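Local coordinates for protein GH3 beta-N-acetylglucosaminidase (Paenibacillaceae, PDB 6K5J) that hydrolyses terminal beta-linked N-acetylglucosamine residues, as a glycoside hydrolase family 3 beta-N-acetylglucosaminidase that probably helps to break down chitin oligosaccharides, at residues A[151-154]-A[160-163]; A[103-108]-A[112-117]. All blocks are in the same frame, centred on the assembly; numbering follows the deposited sequence.

In the fold
Following the chain from the N terminus, contact 2 comes first. It closes the short turn between helix 102-108 and the start of helix 111-127. The chain then runs along helix 111-127 and through strand 132-133 before contact 1 opens. Contact 1 closes the turn from residues 151-154 into helix 158-174. The two loops follow one another in series, neither enclosing the other, and both lie in the N-terminal family 3 region. The centres of contacts 1 and 2 are about 9 Å apart. They meet where Met-103 N and Val-151 O lie 3.0 Å apart, a probable hydrogen bond. Leu-160 also packs near Gly-106. Helix 102-108 is thereby tied to the sugar-binding loop and to helix 158-174.

Contact 1 of 2, residues A[151-154]-A[160-163]; sequences VRSY and LVAR. With NAG (2-acetamido-2-deoxy-beta-D-glucopyranose), chain B.
Tyr-154 and Val-161 bring the two backbones nearest, with 5.5 Å between Tyr-154 CA and Val-161 CA. Residues 151-154 end a 3-10 turn and pass into loop, while 160-163 lie on helix 158-174. The touch is van der Waals packing, partly against carbonyl oxygens. Val-161 CG2 meets Tyr-154 CB at 4.0 Å, its methyl anti to the carbonyl carbon. Tyr-154 CD2 lies 3.9 Å from Val-161 O, which approaches the ring obliquely. Leu-160 CD2 reaches the carbonyl oxygen Tyr-154 O at 3.6 Å, a buried oxygen that has no hydrogen-bond partner. In this TIM-barrel domain the loop follows strand 132-133 and leads into the next helix, so the contact packs a beta-to-alpha loop onto the helix it feeds. Ser-153 OG hydrogen-bonds to Asp-139 O and to the backbone N of Asn-141 and Gly-155. Arg-152 turns the other way, to the bound sugar. A bend at chi3 (72°) helps to present the guanidinium edge to the acetamide. Arg-152 NH1 donates to NAG O7 over 2.8 Å at 158°, while Arg-152 NH2 makes a weak bond to NAG O3, 3.0 Å away, and a second weak one to O7. Glu-85 pairs with NH2, and Asp-83, Lys-182, His-183 and Asp-268 also bond the sugar.

Contact 2 of 2, residues A[103-108]-A[112-117]; sequences MALGAA and ELAYEA
Leu-105 inserts its forked end against Leu-113, Ala-114 and Ala-117 of the facing helix. The segment axes approach to 9.8 Å and run at 150°, so the two segments run roughly antiparallel. The tight part is buried. Leu-105 CD1 sits 4.0 Å from Ala-117 CB and 4.4 Å from Ala-114 CB. Leu-105 CD2 lies 3.8 Å from Leu-113 O and also packs on the CB of that residue. With CG anti to the carbonyl carbon (chi1 -73°), the side chain extends across to the small residues of 112-117. Alanine at 114 and 117 is consistent with the 6.3 Å between Leu-105 CA and Ala-114 CA. Ile-368 of helix 359-372 also packs on Leu-105. An alanine in place of Leu-105 would probably open a gap beside Ala-114 and Ala-117 and leave both with less apolar cover. The turn end is looser. There Ala-108 CB meets Leu-113 CD1 at 4.3 Å, and both residues are partly exposed. Lys-371 lies against Ala-108, while Leu-164 of helix 158-174 packs on Ala-114. Two helices joined by a short turn and packed through a leucine set against alanines and a second leucine form an antiparallel helical hairpin.

Contact 1 of 2, residues A[151-154]-A[160-163]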
ATOM      1  N   VAL A 151      -1.493  -4.812   7.563  1.00 14.62           N
ATOM      2  CA  VAL A 151      -1.328  -3.428   8.036  1.00 15.46           C
ATOM      3  C   VAL A 151      -1.595  -2.395   6.943  1.00 17.64           C
ATOM      4  O   VAL A 151      -1.555  -1.184   7.201  1.00 18.09           O
ATOM      5  CB  VAL A 151       0.073  -3.186   8.632  1.00 17.99           C
ATOM      6  CG1 VAL A 151       0.324  -4.097   9.842  1.00 18.53           C
ATOM      7  CG2 VAL A 151       1.158  -3.358   7.563  1.00 17.95           C
ATOM      8  N   ARG A 152      -1.849  -2.847   5.714  1.00 17.57           N
ATOM      9  CA  ARG A 152      -2.273  -1.911   4.675  1.00 16.66           C
ATOM     10  C   ARG A 152      -3.695  -1.401   4.883  1.00 17.86           C
ATOM     11  O   ARG A 152      -4.091  -0.441   4.217  1.00 18.19           O
ATOM     12  CB  ARG A 152      -2.162  -2.569   3.296  1.00 17.41           C
ATOM     13  CG  ARG A 152      -0.741  -2.905   2.893  1.00 18.27           C
ATOM     14  CD  ARG A 152      -0.740  -3.840   1.693  1.00 17.99           C
ATOM     15  NE  ARG A 152      -1.144  -3.138   0.485  1.00 16.91           N
ATOM     16  CZ  ARG A 152      -1.542  -3.731  -0.636  1.00 20.06           C
ATOM     17  NH1 ARG A 152      -1.629  -5.049  -0.700  1.00 15.84           N
ATOM     18  NH2 ARG A 152      -1.847  -2.999  -1.699  1.00 17.30           N
ATOM     19  N   SER A 153      -4.461  -2.008   5.785  1.00 17.98           N
ATOM     20  CA  SER A 153      -5.796  -1.560   6.151  1.00 15.40           C
ATOM     21  C   SER A 153      -5.726  -0.733   7.429  1.00 17.05           C
ATOM     22  O   SER A 153      -4.916  -1.018   8.313  1.00 17.39           O
ATOM     23  CB  SER A 153      -6.722  -2.762   6.374  1.00 18.01           C
ATOM     24  OG  SER A 153      -7.866  -2.393   7.130  1.00 18.96           O
ATOM     25  N   TYR A 154      -6.590   0.292   7.538  1.00 17.13           N
ATOM     26  CA  TYR A 154      -6.654   1.037   8.800  1.00 17.85           C
ATOM     27  C   TYR A 154      -7.111   0.148   9.956  1.00 18.58           C
ATOM     28  O   TYR A 154      -6.712   0.368  11.104  1.00 18.46           O
ATOM     29  CB  TYR A 154      -7.602   2.235   8.700  1.00 16.46           C
ATOM     30  CG  TYR A 154      -7.266   3.248   7.637  1.00 17.43           C
ATOM     31  CD1 TYR A 154      -6.171   4.100   7.770  1.00 15.21           C
ATOM     32  CD2 TYR A 154      -8.058   3.357   6.500  1.00 16.30           C
ATOM     33  CE1 TYR A 154      -5.874   5.039   6.792  1.00 17.35           C
ATOM     34  CE2 TYR A 154      -7.768   4.283   5.521  1.00 16.52           C
ATOM     35  CZ  TYR A 154      -6.686   5.118   5.666  1.00 18.33           C
ATOM     36  OH  TYR A 154      -6.408   6.022   4.676  1.00 21.60           O
ATOM     37  N   LEU A 160     -14.129   2.890  11.321  1.00 21.01           N
ATOM     38  CA  LEU A 160     -12.771   3.420  11.409  1.00 21.94           C
ATOM     39  C   LEU A 160     -12.168   3.622  10.024  1.00 19.73           C
ATOM     40  O   LEU A 160     -11.569   4.667   9.743  1.00 19.87           O
ATOM     41  CB  LEU A 160     -11.894   2.480  12.237  1.00 21.97           C
ATOM     42  CG  LEU A 160     -10.432   2.929  12.342  1.00 22.18           C
ATOM     43  CD1 LEU A 160     -10.333   4.146  13.241  1.00 20.89           C
ATOM     44  CD2 LEU A 160      -9.545   1.789  12.850  1.00 22.75           C
ATOM     45  N   VAL A 161     -12.325   2.628   9.146  1.00 19.91           N
ATOM     46  CA  VAL A 161     -11.769   2.715   7.794  1.00 16.84           C
ATOM     47  C   VAL A 161     -12.411   3.856   7.016  1.00 17.70           C
ATOM     48  O   VAL A 161     -11.724   4.600   6.306  1.00 17.26           O
ATOM     49  CB  VAL A 161     -11.921   1.359   7.074  1.00 18.05           C
ATOM     50  CG1 VAL A 161     -11.645   1.490   5.578  1.00 16.55           C
ATOM     51  CG2 VAL A 161     -10.973   0.323   7.686  1.00 18.15           C
ATOM     52  N   ALA A 162     -13.732   4.036   7.150  1.00 18.94           N
ATOM     53  CA  ALA A 162     -14.375   5.141   6.441  1.00 19.62           C
ATOM     54  C   ALA A 162     -13.918   6.491   6.983  1.00 20.07           C
ATOM     55  O   ALA A 162     -13.671   7.424   6.212  1.00 20.04           O
ATOM     56  CB  ALA A 162     -15.904   5.030   6.534  1.00 20.35           C
ATOM     57  N   ARG A 163     -13.814   6.611   8.307  1.00 20.21           N
ATOM     58  CA  ARG A 163     -13.492   7.894   8.922  1.00 23.11           C
ATOM     59  C   ARG A 163     -12.080   8.338   8.552  1.00 22.93           C
ATOM     60  O   ARG A 163     -11.855   9.495   8.174  1.00 22.09           O
ATOM     61  CB  ARG A 163     -13.651   7.784  10.444  1.00 23.77           C
ATOM     62  CG  ARG A 163     -13.383   9.073  11.196  1.00 30.26           C
ATOM     63  CD  ARG A 163     -13.981   9.042  12.606  1.00 33.33           C
ATOM     64  NE  ARG A 163     -13.873   7.726  13.236  1.00 36.47           N
ATOM     65  CZ  ARG A 163     -12.822   7.330  13.947  1.00 30.28           C
ATOM     66  NH1 ARG A 163     -11.787   8.144  14.093  1.00 31.78           N
ATOM     67  NH2 ARG A 163     -12.805   6.127  14.502  1.00 33.00           N
TER
HETATM   68  C1  NAG B 601      -1.415  -5.002  -7.251  1.00 22.67           C
HETATM   69  C2  NAG B 601      -1.905  -4.520  -5.862  1.00 21.34           C
HETATM   70  C3  NAG B 601      -2.389  -3.060  -5.915  1.00 20.23           C
HETATM   71  C4  NAG B 601      -1.382  -2.165  -6.624  1.00 19.76           C
HETATM   72  C5  NAG B 601      -1.080  -2.744  -7.996  1.00 22.04           C
HETATM   73  C6  NAG B 601      -0.084  -1.936  -8.797  1.00 21.53           C
HETATM   74  C7  NAG B 601      -3.025  -5.924  -4.166  1.00 21.16           C
HETATM   75  C8  NAG B 601      -4.232  -6.771  -3.869  1.00 18.32           C
HETATM   76  N2  NAG B 601      -2.977  -5.387  -5.390  1.00 18.72           N
HETATM   77  O1  NAG B 601      -0.730  -6.197  -7.074  1.00 27.90           O
HETATM   78  O3  NAG B 601      -2.610  -2.573  -4.594  1.00 18.61           O
HETATM   79  O4  NAG B 601      -1.904  -0.849  -6.764  1.00 18.22           O
HETATM   80  O5  NAG B 601      -0.510  -4.044  -7.814  1.00 20.51           O
HETATM   81  O6  NAG B 601       1.224  -2.028  -8.246  1.00 21.88           O
HETATM   82  O7  NAG B 601      -2.149  -5.719  -3.329  1.00 20.36           O

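Contact 2 of 2, residues A[103-108]-A[112-117]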
ATOM      1  N   MET A 103      -2.551   0.886   9.121  1.00 15.50           N
ATOM      2  CA  MET A 103      -2.951   0.321  10.404  1.00 17.77           C
ATOM      3  C   MET A 103      -2.290   1.054  11.570  1.00 18.09           C
ATOM      4  O   MET A 103      -2.882   1.147  12.649  1.00 16.56           O
ATOM      5  CB  MET A 103      -2.670  -1.184  10.475  1.00 17.04           C
ATOM      6  CG  MET A 103      -3.395  -1.826  11.682  1.00 17.80           C
ATOM      7  SD  MET A 103      -3.447  -3.634  11.661  1.00 20.33           S
ATOM      8  CE  MET A 103      -4.638  -3.889  10.332  1.00 18.26           C
ATOM      9  N   ALA A 104      -1.095   1.617  11.367  1.00 17.49           N
ATOM     10  CA  ALA A 104      -0.529   2.498  12.386  1.00 18.12           C
ATOM     11  C   ALA A 104      -1.437   3.703  12.622  1.00 16.31           C
ATOM     12  O   ALA A 104      -1.689   4.093  13.772  1.00 15.52           O
ATOM     13  CB  ALA A 104       0.876   2.946  11.969  1.00 15.35           C
ATOM     14  N   LEU A 105      -1.972   4.282  11.546  1.00 15.78           N
ATOM     15  CA  LEU A 105      -2.899   5.401  11.695  1.00 17.36           C
ATOM     16  C   LEU A 105      -4.196   4.956  12.367  1.00 18.92           C
ATOM     17  O   LEU A 105      -4.766   5.695  13.177  1.00 18.58           O
ATOM     18  CB  LEU A 105      -3.192   6.028  10.325  1.00 17.07           C
ATOM     19  CG  LEU A 105      -2.056   6.862   9.705  1.00 16.85           C
ATOM     20  CD1 LEU A 105      -2.269   7.061   8.194  1.00 20.12           C
ATOM     21  CD2 LEU A 105      -1.940   8.211  10.418  1.00 19.30           C
ATOM     22  N   GLY A 106      -4.682   3.759  12.028  1.00 18.72           N
ATOM     23  CA  GLY A 106      -5.896   3.249  12.657  1.00 14.93           C
ATOM     24  C   GLY A 106      -5.758   3.079  14.159  1.00 17.23           C
ATOM     25  O   GLY A 106      -6.690   3.378  14.914  1.00 16.95           O
ATOM     26  N   ALA A 107      -4.594   2.604  14.616  1.00 16.80           N
ATOM     27  CA  ALA A 107      -4.377   2.438  16.055  1.00 18.46           C
ATOM     28  C   ALA A 107      -4.309   3.773  16.784  1.00 19.03           C
ATOM     29  O   ALA A 107      -4.654   3.844  17.969  1.00 20.46           O
ATOM     30  CB  ALA A 107      -3.095   1.651  16.321  1.00 17.36           C
ATOM     31  N   ALA A 108      -3.835   4.830  16.120  1.00 19.08           N
ATOM     32  CA  ALA A 108      -3.886   6.159  16.730  1.00 19.41           C
ATOM     33  C   ALA A 108      -5.316   6.701  16.777  1.00 23.86           C
ATOM     34  O   ALA A 108      -5.645   7.506  17.656  1.00 21.80           O
ATOM     35  CB  ALA A 108      -2.961   7.119  15.970  1.00 19.19           C
ATOM     36  N   GLU A 112      -7.885  13.194  11.640  1.00 21.75           N
ATOM     37  CA  GLU A 112      -7.065  14.341  11.276  1.00 27.50           C
ATOM     38  C   GLU A 112      -5.627  13.932  10.964  1.00 23.03           C
ATOM     39  O   GLU A 112      -4.971  14.554  10.122  1.00 20.32           O
ATOM     40  CB  GLU A 112      -7.095  15.373  12.407  1.00 31.67           C
ATOM     41  CG  GLU A 112      -6.704  16.768  11.992  1.00 43.45           C
ATOM     42  CD  GLU A 112      -7.058  17.809  13.041  1.00 51.74           C
ATOM     43  OE1 GLU A 112      -6.454  18.905  13.013  1.00 57.76           O
ATOM     44  OE2 GLU A 112      -7.937  17.533  13.890  1.00 52.21           O
ATOM     45  N   LEU A 113      -5.116  12.899  11.628  1.00 23.69           N
ATOM     46  CA  LEU A 113      -3.750  12.480  11.344  1.00 24.14           C
ATOM     47  C   LEU A 113      -3.662  11.733  10.028  1.00 21.55           C
ATOM     48  O   LEU A 113      -2.620  11.784   9.363  1.00 20.91           O
ATOM     49  CB  LEU A 113      -3.216  11.604  12.469  1.00 19.45           C
ATOM     50  CG  LEU A 113      -3.367  12.213  13.862  1.00 27.64           C
ATOM     51  CD1 LEU A 113      -2.839  11.242  14.921  1.00 27.16           C
ATOM     52  CD2 LEU A 113      -2.669  13.561  13.941  1.00 26.59           C
ATOM     53  N   ALA A 114      -4.725  11.025   9.644  1.00 19.73           N
ATOM     54  CA  ALA A 114      -4.729  10.400   8.327  1.00 20.40           C
ATOM     55  C   ALA A 114      -4.738  11.456   7.230  1.00 19.32           C
ATOM     56  O   ALA A 114      -4.088  11.284   6.191  1.00 20.78           O
ATOM     57  CB  ALA A 114      -5.924   9.452   8.192  1.00 20.05           C
ATOM     58  N   TYR A 115      -5.458  12.562   7.443  1.00 17.22           N
ATOM     59  CA  TYR A 115      -5.376  13.674   6.497  1.00 23.02           C
ATOM     60  C   TYR A 115      -3.948  14.190   6.386  1.00 22.37           C
ATOM     61  O   TYR A 115      -3.425  14.375   5.281  1.00 19.84           O
ATOM     62  CB  TYR A 115      -6.311  14.823   6.902  1.00 20.43           C
ATOM     63  CG  TYR A 115      -6.207  16.001   5.946  1.00 22.65           C
ATOM     64  CD1 TYR A 115      -5.255  17.003   6.138  1.00 25.59           C
ATOM     65  CD2 TYR A 115      -7.029  16.091   4.835  1.00 21.20           C
ATOM     66  CE1 TYR A 115      -5.135  18.062   5.246  1.00 25.00           C
ATOM     67  CE2 TYR A 115      -6.926  17.155   3.945  1.00 20.61           C
ATOM     68  CZ  TYR A 115      -5.982  18.134   4.157  1.00 21.93           C
ATOM     69  OH  TYR A 115      -5.881  19.184   3.265  1.00 23.52           O
ATOM     70  N   GLU A 116      -3.317  14.483   7.522  1.00 20.95           N
ATOM     71  CA  GLU A 116      -1.996  15.092   7.456  1.00 20.10           C
ATOM     72  C   GLU A 116      -0.981  14.131   6.853  1.00 20.21           C
ATOM     73  O   GLU A 116      -0.122  14.547   6.071  1.00 19.73           O
ATOM     74  CB  GLU A 116      -1.547  15.570   8.836  1.00 24.20           C
ATOM     75  CG  GLU A 116      -2.585  16.447   9.493  1.00 27.40           C
ATOM     76  CD  GLU A 116      -2.102  17.098  10.754  1.00 46.60           C
ATOM     77  OE1 GLU A 116      -1.378  16.436  11.532  1.00 51.23           O
ATOM     78  OE2 GLU A 116      -2.463  18.278  10.970  1.00 51.62           O
ATOM     79  N   ALA A 117      -1.073  12.842   7.196  1.00 18.51           N
ATOM     80  CA  ALA A 117      -0.178  11.855   6.601  1.00 18.99           C
ATOM     81  C   ALA A 117      -0.336  11.822   5.085  1.00 21.07           C
ATOM     82  O   ALA A 117       0.652  11.857   4.338  1.00 20.79           O
ATOM     83  CB  ALA A 117      -0.459  10.489   7.219  1.00 23.46           C
TER